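Local atomic coordinates of ribosomal RNA small subunit methyltransferase Nep1 (Archaeoglobus fulgidus, PDB entry 3O7B), a protein that probably methylates N1 of a specific pseudouridine in 16S ribosomal RNA during ribosome biogenesis, with S-adenosyl-L-methionine as the methyl donor. Residues F181-G187 against E234-R239; L97-R103 against R121-R127; M26-F30 against V164-D168. All coordinates share one frame; numbering follows the deposited sequence.

Contact 1. Residues F181-G187 against E234-R239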
loop_
_atom_site.group_PDB
_atom_site.type_symbol
_atom_site.label_atom_id
_atom_site.label_comp_id
_atom_site.label_asym_id
_atom_site.label_seq_id
_atom_site.Cartn_x
_atom_site.Cartn_y
_atom_site.Cartn_z
ATOM N N PHE A 181 -17.434 -11.936 13.729
ATOM C CA PHE A 181 -16.335 -12.485 12.929
ATOM C C PHE A 181 -15.924 -13.901 13.328
ATOM O O PHE A 181 -15.532 -14.695 12.473
ATOM C CB PHE A 181 -15.131 -11.534 12.903
ATOM C CG PHE A 181 -15.262 -10.435 11.888
ATOM C CD1 PHE A 181 -14.988 -10.679 10.541
ATOM C CD2 PHE A 181 -15.679 -9.164 12.269
ATOM C CE1 PHE A 181 -15.120 -9.670 9.590
ATOM C CE2 PHE A 181 -15.814 -8.148 11.323
ATOM C CZ PHE A 181 -15.533 -8.404 9.984
ATOM N N SER A 182 -16.037 -14.217 14.616
ATOM C CA SER A 182 -15.751 -15.563 15.106
ATOM C C SER A 182 -16.692 -16.587 14.475
ATOM O O SER A 182 -16.328 -17.755 14.309
ATOM C CB SER A 182 -15.850 -15.617 16.630
ATOM O OG SER A 182 -17.134 -15.212 17.065
ATOM N N GLU A 183 -17.896 -16.139 14.124
ATOM C CA GLU A 183 -18.852 -16.981 13.405
ATOM C C GLU A 183 -18.574 -16.967 11.901
ATOM O O GLU A 183 -18.623 -18.016 11.250
ATOM C CB GLU A 183 -20.297 -16.543 13.686
ATOM C CG GLU A 183 -20.636 -16.343 15.172
ATOM C CD GLU A 183 -20.310 -17.554 16.040
ATOM O OE1 GLU A 183 -20.716 -18.685 15.684
ATOM O OE2 GLU A 183 -19.652 -17.369 17.088
ATOM N N LEU A 184 -18.282 -15.780 11.366
ATOM C CA LEU A 184 -18.035 -15.587 9.932
ATOM C C LEU A 184 -16.819 -16.345 9.430
ATOM O O LEU A 184 -16.873 -17.016 8.397
ATOM C CB LEU A 184 -17.819 -14.107 9.624
ATOM C CG LEU A 184 -18.982 -13.147 9.417
ATOM C CD1 LEU A 184 -18.418 -11.796 8.998
ATOM C CD2 LEU A 184 -19.965 -13.659 8.378
ATOM N N LEU A 185 -15.723 -16.216 10.171
ATOM C CA LEU A 185 -14.440 -16.781 9.775
ATOM C C LEU A 185 -14.205 -18.103 10.501
ATOM O O LEU A 185 -13.129 -18.343 11.054
ATOM C CB LEU A 185 -13.314 -15.777 10.045
ATOM C CG LEU A 185 -13.581 -14.310 9.673
ATOM C CD1 LEU A 185 -12.535 -13.425 10.302
ATOM C CD2 LEU A 185 -13.655 -14.068 8.164
ATOM N N ASP A 186 -15.224 -18.945 10.493
ATOM C CA ASP A 186 -15.151 -20.243 11.094
ATOM C C ASP A 186 -14.393 -21.155 10.161
ATOM O O ASP A 186 -13.191 -21.113 10.167
ATOM C CB ASP A 186 -16.538 -20.807 11.366
ATOM C CG ASP A 186 -16.566 -21.776 12.561
ATOM O OD1 ASP A 186 -15.508 -21.969 13.160
ATOM O OD2 ASP A 186 -17.632 -22.349 12.914
ATOM N N GLY A 187 -15.103 -21.982 9.385
ATOM C CA GLY A 187 -14.493 -23.014 8.532
ATOM C C GLY A 187 -13.699 -22.455 7.359
ATOM O O GLY A 187 -13.081 -21.396 7.465
ATOM N N GLU A 234 -9.168 -9.125 11.567
ATOM C CA GLU A 234 -10.217 -9.971 12.169
ATOM C C GLU A 234 -9.940 -11.450 11.905
ATOM O O GLU A 234 -10.136 -12.315 12.768
ATOM C CB GLU A 234 -11.605 -9.601 11.638
ATOM C CG GLU A 234 -12.051 -8.177 11.963
ATOM C CD GLU A 234 -12.479 -7.960 13.412
ATOM O OE1 GLU A 234 -12.457 -8.906 14.231
ATOM O OE2 GLU A 234 -12.853 -6.815 13.732
ATOM N N TYR A 235 -9.474 -11.735 10.698
ATOM C CA TYR A 235 -9.122 -13.090 10.302
ATOM C C TYR A 235 -8.017 -13.656 11.178
ATOM O O TYR A 235 -8.116 -14.778 11.683
ATOM C CB TYR A 235 -8.730 -13.069 8.830
ATOM C CG TYR A 235 -8.397 -14.400 8.232
ATOM C CD1 TYR A 235 -9.372 -15.154 7.573
ATOM C CD2 TYR A 235 -7.096 -14.886 8.270
ATOM C CE1 TYR A 235 -9.048 -16.380 6.986
ATOM C CE2 TYR A 235 -6.757 -16.098 7.700
ATOM C CZ TYR A 235 -7.731 -16.844 7.059
ATOM O OH TYR A 235 -7.368 -18.063 6.512
ATOM N N GLU A 236 -6.957 -12.877 11.373
ATOM C CA GLU A 236 -5.856 -13.299 12.234
ATOM C C GLU A 236 -6.291 -13.461 13.695
ATOM O O GLU A 236 -5.866 -14.408 14.349
ATOM C CB GLU A 236 -4.698 -12.306 12.147
ATOM C CG GLU A 236 -4.024 -12.267 10.818
ATOM C CD GLU A 236 -2.873 -11.292 10.787
ATOM O OE1 GLU A 236 -2.827 -10.405 11.662
ATOM O OE2 GLU A 236 -2.032 -11.421 9.887
ATOM N N ARG A 237 -7.128 -12.546 14.193
ATOM C CA ARG A 237 -7.654 -12.657 15.576
ATOM C C ARG A 237 -8.258 -14.030 15.832
ATOM O O ARG A 237 -7.978 -14.675 16.856
ATOM C CB ARG A 237 -8.737 -11.619 15.854
ATOM C CG ARG A 237 -8.263 -10.211 16.129
ATOM C CD ARG A 237 -9.365 -9.430 16.854
ATOM N NE ARG A 237 -9.655 -8.166 16.184
ATOM C CZ ARG A 237 -10.772 -7.455 16.346
ATOM N NH1 ARG A 237 -11.736 -7.881 17.161
ATOM N NH2 ARG A 237 -10.938 -6.319 15.677
ATOM N N VAL A 238 -9.098 -14.468 14.900
ATOM C CA VAL A 238 -9.829 -15.727 15.027
ATOM C C VAL A 238 -8.938 -16.944 14.795
ATOM O O VAL A 238 -9.043 -17.934 15.526
ATOM C CB VAL A 238 -11.046 -15.765 14.037
ATOM C CG1 VAL A 238 -11.654 -17.160 13.937
ATOM C CG2 VAL A 238 -12.106 -14.745 14.429
ATOM N N ARG A 239 -8.048 -16.856 13.803
ATOM C CA ARG A 239 -7.440 -18.044 13.173
ATOM C C ARG A 239 -5.981 -18.331 13.472
ATOM O O ARG A 239 -5.547 -19.488 13.388
ATOM C CB ARG A 239 -7.660 -18.022 11.664
ATOM C CG ARG A 239 -9.118 -18.205 11.307
ATOM C CD ARG A 239 -9.373 -17.929 9.864
ATOM N NE ARG A 239 -8.876 -18.993 8.998
ATOM C CZ ARG A 239 -9.630 -19.959 8.482
ATOM N NH1 ARG A 239 -10.933 -20.013 8.753
ATOM N NH2 ARG A 239 -9.079 -20.878 7.694
#
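Glu234 lies across the ring of Phe181 and meets it along its whole length. Its CB is 3.7 Å from Phe181 CD1. CG stands almost over the middle of the ring, 3.7 Å from the Phe181 centroid and 9° off the normal, a CH-pi contact. The bend at chi2 then turns the end of the chain so that the carboxylate stacks on the ring with the planes 6° apart, CD being 3.6 Å from Phe181 CD2. At the tip OE1 sits over a face of the Arg237 guanidinium while OE2 forms a salt bridge of 2.8 Å to Arg237 NH2, which probably holds the flat group in place. Helix 224-239 is the C-terminal helix of this SPOUT methyltransferase, and the Phe181 ring also touches Phe172 and Leu217, both binding residues for S-adenosyl-L-methionine. Beyond the ring, Leu185 pushes CD1 to 3.4 Å from the CA of Tyr235, while Val238 CG1 lies 3.4 Å from Leu185 O. At the C-terminal end of the two segments Arg239, its chain bent at chi3, donates from NH1 to Gly187 O (2.9 Å, N-H...O angle 152°), and its NE forms a salt bridge with Asp104.

Contact 2. Residues L97-R103 against R121-R127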
loop_
_atom_site.group_PDB
_atom_site.type_symbol
_atom_site.label_atom_id
_atom_site.label_comp_id
_atom_site.label_asym_id
_atom_site.label_seq_id
_atom_site.Cartn_x
_atom_site.Cartn_y
_atom_site.Cartn_z
ATOM N N LEU A 97 -1.688 -8.173 2.377
ATOM C CA LEU A 97 -2.160 -9.513 2.654
ATOM C C LEU A 97 -1.005 -10.521 2.730
ATOM O O LEU A 97 -0.929 -11.327 3.664
ATOM C CB LEU A 97 -3.161 -9.924 1.562
ATOM C CG LEU A 97 -3.808 -11.277 1.836
ATOM C CD1 LEU A 97 -4.694 -11.251 3.096
ATOM C CD2 LEU A 97 -4.627 -11.691 0.637
ATOM N N LEU A 98 -0.100 -10.461 1.758
ATOM C CA LEU A 98 0.981 -11.433 1.710
ATOM C C LEU A 98 2.020 -11.215 2.819
ATOM O O LEU A 98 2.780 -12.141 3.138
ATOM C CB LEU A 98 1.610 -11.470 0.329
ATOM C CG LEU A 98 0.685 -11.990 -0.790
ATOM C CD1 LEU A 98 1.254 -11.592 -2.145
ATOM C CD2 LEU A 98 0.564 -13.481 -0.694
ATOM N N ASP A 99 2.023 -10.016 3.406
ATOM C CA ASP A 99 2.891 -9.712 4.568
ATOM C C ASP A 99 2.418 -10.395 5.857
ATOM O O ASP A 99 3.140 -10.419 6.858
ATOM C CB ASP A 99 2.930 -8.194 4.826
ATOM C CG ASP A 99 3.787 -7.412 3.814
ATOM O OD1 ASP A 99 4.564 -7.998 3.015
ATOM O OD2 ASP A 99 3.677 -6.149 3.827
ATOM N N SER A 100 1.190 -10.906 5.872
ATOM C CA SER A 100 0.649 -11.592 7.053
ATOM C C SER A 100 1.533 -12.777 7.446
ATOM O O SER A 100 2.001 -13.521 6.581
ATOM C CB SER A 100 -0.772 -12.109 6.782
ATOM O OG SER A 100 -1.224 -12.905 7.877
ATOM N N PRO A 101 1.740 -12.979 8.762
ATOM C CA PRO A 101 2.474 -14.184 9.161
ATOM C C PRO A 101 1.634 -15.474 9.085
ATOM O O PRO A 101 2.171 -16.570 9.221
ATOM C CB PRO A 101 2.866 -13.884 10.607
ATOM C CG PRO A 101 1.775 -13.052 11.104
ATOM C CD PRO A 101 1.374 -12.157 9.927
ATOM N N LEU A 102 0.334 -15.333 8.861
ATOM C CA LEU A 102 -0.554 -16.489 8.796
ATOM C C LEU A 102 -0.536 -17.052 7.380
ATOM O O LEU A 102 -0.774 -16.322 6.415
ATOM C CB LEU A 102 -1.957 -16.069 9.220
ATOM C CG LEU A 102 -3.069 -17.095 9.399
ATOM C CD1 LEU A 102 -2.622 -18.315 10.201
ATOM C CD2 LEU A 102 -4.240 -16.422 10.080
ATOM N N ARG A 103 -0.252 -18.345 7.260
ATOM C CA ARG A 103 -0.009 -18.966 5.958
ATOM C C ARG A 103 -1.097 -19.978 5.550
ATOM O O ARG A 103 -0.893 -20.752 4.618
ATOM C CB ARG A 103 1.399 -19.610 5.930
ATOM C CG ARG A 103 2.539 -18.673 6.345
ATOM C CD ARG A 103 3.138 -17.938 5.153
ATOM N NE ARG A 103 3.327 -16.519 5.426
ATOM C CZ ARG A 103 4.114 -15.699 4.731
ATOM N NH1 ARG A 103 4.185 -14.422 5.078
ATOM N NH2 ARG A 103 4.836 -16.144 3.701
ATOM N N ARG A 121 1.149 -18.338 -1.952
ATOM C CA ARG A 121 1.186 -17.674 -0.671
ATOM C C ARG A 121 2.598 -17.216 -0.328
ATOM O O ARG A 121 2.768 -16.234 0.387
ATOM C CB ARG A 121 0.570 -18.582 0.418
ATOM C CG ARG A 121 0.517 -17.977 1.814
ATOM C CD ARG A 121 -0.362 -16.726 1.865
ATOM N NE ARG A 121 -0.303 -16.054 3.158
ATOM C CZ ARG A 121 0.629 -15.163 3.495
ATOM N NH1 ARG A 121 1.600 -14.830 2.630
ATOM N NH2 ARG A 121 0.575 -14.592 4.691
ATOM N N GLU A 122 3.604 -17.905 -0.861
ATOM C CA GLU A 122 4.991 -17.579 -0.550
ATOM C C GLU A 122 5.645 -16.538 -1.481
ATOM O O GLU A 122 6.806 -16.161 -1.306
ATOM C CB GLU A 122 5.812 -18.867 -0.398
ATOM C CG GLU A 122 5.316 -19.783 0.758
ATOM C CD GLU A 122 5.253 -19.095 2.128
ATOM O OE1 GLU A 122 6.182 -18.333 2.480
ATOM O OE2 GLU A 122 4.276 -19.328 2.874
ATOM N N THR A 123 4.886 -16.023 -2.444
ATOM C CA THR A 123 5.404 -15.034 -3.386
ATOM C C THR A 123 5.724 -13.699 -2.701
ATOM O O THR A 123 4.910 -13.174 -1.932
ATOM C CB THR A 123 4.377 -14.790 -4.525
ATOM O OG1 THR A 123 4.189 -16.017 -5.227
ATOM C CG2 THR A 123 4.857 -13.736 -5.507
ATOM N N ARG A 124 6.914 -13.152 -2.974
ATOM C CA ARG A 124 7.275 -11.803 -2.548
ATOM C C ARG A 124 7.087 -10.885 -3.733
ATOM O O ARG A 124 7.895 -10.893 -4.669
ATOM C CB ARG A 124 8.743 -11.727 -2.096
ATOM C CG ARG A 124 9.122 -12.533 -0.866
ATOM C CD ARG A 124 10.565 -12.153 -0.410
ATOM N NE ARG A 124 11.488 -11.968 -1.536
ATOM C CZ ARG A 124 12.268 -12.923 -2.054
ATOM N NH1 ARG A 124 12.261 -14.139 -1.529
ATOM N NH2 ARG A 124 13.058 -12.649 -3.098
ATOM N N LEU A 125 6.021 -10.101 -3.725
ATOM C CA LEU A 125 5.761 -9.202 -4.841
ATOM C C LEU A 125 6.644 -7.973 -4.722
ATOM O O LEU A 125 6.968 -7.579 -3.594
ATOM C CB LEU A 125 4.291 -8.756 -4.859
ATOM C CG LEU A 125 3.303 -9.853 -5.246
ATOM C CD1 LEU A 125 1.903 -9.360 -4.914
ATOM C CD2 LEU A 125 3.411 -10.283 -6.704
ATOM N N PRO A 126 6.990 -7.346 -5.861
ATOM C CA PRO A 126 7.744 -6.078 -5.784
ATOM C C PRO A 126 6.940 -5.033 -5.019
ATOM O O PRO A 126 5.747 -4.825 -5.277
ATOM C CB PRO A 126 7.894 -5.658 -7.249
ATOM C CG PRO A 126 7.671 -6.914 -8.047
ATOM C CD PRO A 126 6.716 -7.742 -7.257
ATOM N N ARG A 127 7.606 -4.364 -4.091
ATOM C CA ARG A 127 6.979 -3.316 -3.298
ATOM C C ARG A 127 6.905 -1.994 -4.051
ATOM O O ARG A 127 6.023 -1.173 -3.781
ATOM C CB ARG A 127 7.682 -3.191 -1.948
ATOM C CG ARG A 127 7.679 -4.561 -1.253
ATOM C CD ARG A 127 8.001 -4.454 0.176
ATOM N NE ARG A 127 6.878 -3.991 0.983
ATOM C CZ ARG A 127 5.957 -4.779 1.537
ATOM N NH1 ARG A 127 5.945 -6.090 1.301
ATOM N NH2 ARG A 127 5.037 -4.244 2.309
#
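Leu98 and Arg121 bring their CA atoms to 6.7 Å of each other where the chain leaving helix 87-98 passes the irregular segment 121-127. Arg121 reaches across with CG anti to its own N (chi1 -178°) and a bend at chi2, which sets its guanidinium among three backbone carbonyls. NH1 donates to Leu98 O at 3.0 Å; NH2 donates to Ser100 O at 2.6 Å and to Leu102 O at 2.8 Å, from above both carbonyl planes. Ser100 O is gripped a second time, by Arg103 NH1 from the opposite face of its plane. The Arg103 guanidinium lies over one face of Arg121, the planes 35° apart, and the nearby like charges are probably eased by the carbonyls and by Glu122, whose OE1 accepts from Arg103 NH2 at 2.8 Å. A leucine in place of Arg121 would probably leave the carbonyls of Leu98 and Leu102 without these donors and the turn freer to shift. Further along, Arg127 meets Asp99 end-on, NH1 to OD1 (2.9 Å) and NH2 to OD2 (2.8 Å), both on syn lone pairs; OD2 also bonds to Thr223 of the second subunit. Leu98 CD1 packs on Leu125 CD1 at 3.6 Å. Ser100 OG accepts from the N of Leu102 and bonds to Glu236. An ST turn at Ser100 thus lies within the loop from helix 87-98 to strand 105-111, and one arginine gathers the loop's carbonyls, at the dimer interface.

Contact 3. Residues M26-F30 against V164-D168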
loop_
_atom_site.group_PDB
_atom_site.type_symbol
_atom_site.label_atom_id
_atom_site.label_comp_id
_atom_site.label_asym_id
_atom_site.label_seq_id
_atom_site.Cartn_x
_atom_site.Cartn_y
_atom_site.Cartn_z
ATOM N N MET A 26 -9.801 -27.894 2.941
ATOM C CA MET A 26 -9.128 -27.401 1.694
ATOM C C MET A 26 -8.845 -25.897 1.747
ATOM O O MET A 26 -8.545 -25.249 0.726
ATOM C CB MET A 26 -9.911 -27.795 0.440
ATOM C CG MET A 26 -11.403 -27.537 0.492
ATOM S SD MET A 26 -11.867 -25.882 -0.039
ATOM C CE MET A 26 -11.024 -25.715 -1.612
ATOM N N GLY A 27 -8.937 -25.368 2.963
ATOM C CA GLY A 27 -8.399 -24.074 3.311
ATOM C C GLY A 27 -9.228 -22.875 2.905
ATOM O O GLY A 27 -10.120 -22.968 2.048
ATOM N N SER A 28 -8.902 -21.749 3.530
ATOM C CA SER A 28 -9.484 -20.463 3.171
ATOM C C SER A 28 -8.756 -19.819 2.005
ATOM O O SER A 28 -7.665 -20.241 1.608
ATOM C CB SER A 28 -9.522 -19.522 4.379
ATOM O OG SER A 28 -10.454 -20.013 5.337
ATOM N N ALA A 29 -9.393 -18.811 1.439
ATOM C CA ALA A 29 -8.814 -18.021 0.370
ATOM C C ALA A 29 -9.247 -16.580 0.491
ATOM O O ALA A 29 -10.339 -16.286 0.962
ATOM C CB ALA A 29 -9.255 -18.560 -1.001
ATOM N N PHE A 30 -8.402 -15.684 -0.006
ATOM C CA PHE A 30 -8.769 -14.309 -0.261
ATOM C C PHE A 30 -8.829 -14.103 -1.748
ATOM O O PHE A 30 -7.921 -14.556 -2.471
ATOM C CB PHE A 30 -7.715 -13.357 0.317
ATOM C CG PHE A 30 -7.814 -13.160 1.795
ATOM C CD1 PHE A 30 -8.311 -11.957 2.318
ATOM C CD2 PHE A 30 -7.378 -14.154 2.683
ATOM C CE1 PHE A 30 -8.371 -11.749 3.695
ATOM C CE2 PHE A 30 -7.455 -13.945 4.077
ATOM C CZ PHE A 30 -7.956 -12.749 4.562
ATOM N N VAL A 164 -14.194 -20.480 -5.725
ATOM C CA VAL A 164 -14.980 -20.393 -4.497
ATOM C C VAL A 164 -15.715 -21.698 -4.143
ATOM O O VAL A 164 -16.412 -21.763 -3.126
ATOM C CB VAL A 164 -15.973 -19.201 -4.532
ATOM C CG1 VAL A 164 -15.229 -17.886 -4.684
ATOM C CG2 VAL A 164 -17.021 -19.365 -5.650
ATOM N N ARG A 165 -15.551 -22.735 -4.973
ATOM C CA ARG A 165 -16.039 -24.084 -4.634
ATOM C C ARG A 165 -15.507 -24.543 -3.288
ATOM O O ARG A 165 -14.307 -24.442 -3.029
ATOM C CB ARG A 165 -15.554 -25.120 -5.659
ATOM C CG ARG A 165 -16.418 -25.332 -6.853
ATOM C CD ARG A 165 -15.809 -26.400 -7.793
ATOM N NE ARG A 165 -16.112 -27.775 -7.393
ATOM C CZ ARG A 165 -15.227 -28.759 -7.222
ATOM N NH1 ARG A 165 -13.929 -28.558 -7.408
ATOM N NH2 ARG A 165 -15.655 -29.964 -6.862
ATOM N N GLY A 166 -16.384 -25.067 -2.439
ATOM C CA GLY A 166 -15.979 -25.670 -1.169
ATOM C C GLY A 166 -15.613 -24.704 -0.061
ATOM O O GLY A 166 -15.135 -25.109 0.997
ATOM N N ARG A 167 -15.874 -23.418 -0.297
ATOM C CA ARG A 167 -15.573 -22.391 0.685
ATOM C C ARG A 167 -16.818 -21.538 0.890
ATOM O O ARG A 167 -17.547 -21.311 -0.059
ATOM C CB ARG A 167 -14.417 -21.520 0.184
ATOM C CG ARG A 167 -13.080 -22.242 0.112
ATOM C CD ARG A 167 -12.107 -21.486 -0.788
ATOM N NE ARG A 167 -10.780 -22.094 -0.686
ATOM C CZ ARG A 167 -9.893 -22.174 -1.671
ATOM N NH1 ARG A 167 -10.152 -21.696 -2.873
ATOM N NH2 ARG A 167 -8.725 -22.760 -1.436
ATOM N N ASP A 168 -17.019 -21.051 2.112
ATOM C CA ASP A 168 -18.108 -20.107 2.443
ATOM C C ASP A 168 -17.733 -18.713 1.923
ATOM O O ASP A 168 -16.794 -18.090 2.449
ATOM C CB ASP A 168 -18.280 -20.013 3.965
ATOM C CG ASP A 168 -18.909 -21.252 4.580
ATOM O OD1 ASP A 168 -19.746 -21.889 3.914
ATOM O OD2 ASP A 168 -18.571 -21.557 5.751
#
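Gly27 O receives a nearly straight hydrogen bond from Arg167 NE, 2.9 Å long with an N-H...O angle of 171°. The oxygen lies in the guanidinium plane, although the donor stands above the plane of the carbonyl. A weak second bond, from Arg167 NH2 to Met26 O at 3.3 Å, runs to the preceding peptide. The arginine chain runs extended from CG to NE, carrying the flat group out to the residues at the start of strand 28-35. There it is sandwiched: Met26 CE lies 3.5 Å above one face and Ala29 CB 3.6 Å above the other, each offset toward the rim. Met26 can fold over because its CG takes the crowded position between N and carbonyl carbon (chi1 47°) and the chain bends twice more, bringing SD to 3.5 Å from Gly166 O. That glycine, with its positive phi, belongs to the type II beta turn from Val164 to Arg167. The charge has its main partner outside: NH2 forms a salt bridge with Glu106, and NH1 donates to Ile163 O. Arg167 thus spans from the loop between helix 160-163 and strand 168-172 to strand 28-35, passing Ala190 of strand 189-194, which lies between strands 28-35 and 168-172 in the mixed sheet; Glu106 is on strand 105-111, the other neighbour of 28-35.

From the N terminus, segment 26-30 starts the first strand and meets 164-168 only after more than 130 residues, so contact 3 closes a long loop. Contact 2 is nested inside it, closing the short loop that holds the antiparallel strands 105-111 and 116-119. Contact 1 follows in series, joining 181-187 to the C-terminal helix and closing a loop that contains most of the cofactor-binding residues; none of the loops cross. In space the three adjoin. Tyr235 of contact 1 packs on Leu102 of contact 2 and meets Phe30 of contact 3 edge-to-face, while Leu97 touches Phe30. Helix 224-239 thus ties the start of the sheet to the turn after helix 87-98, and contacts 1 and 2 both touch the second subunit.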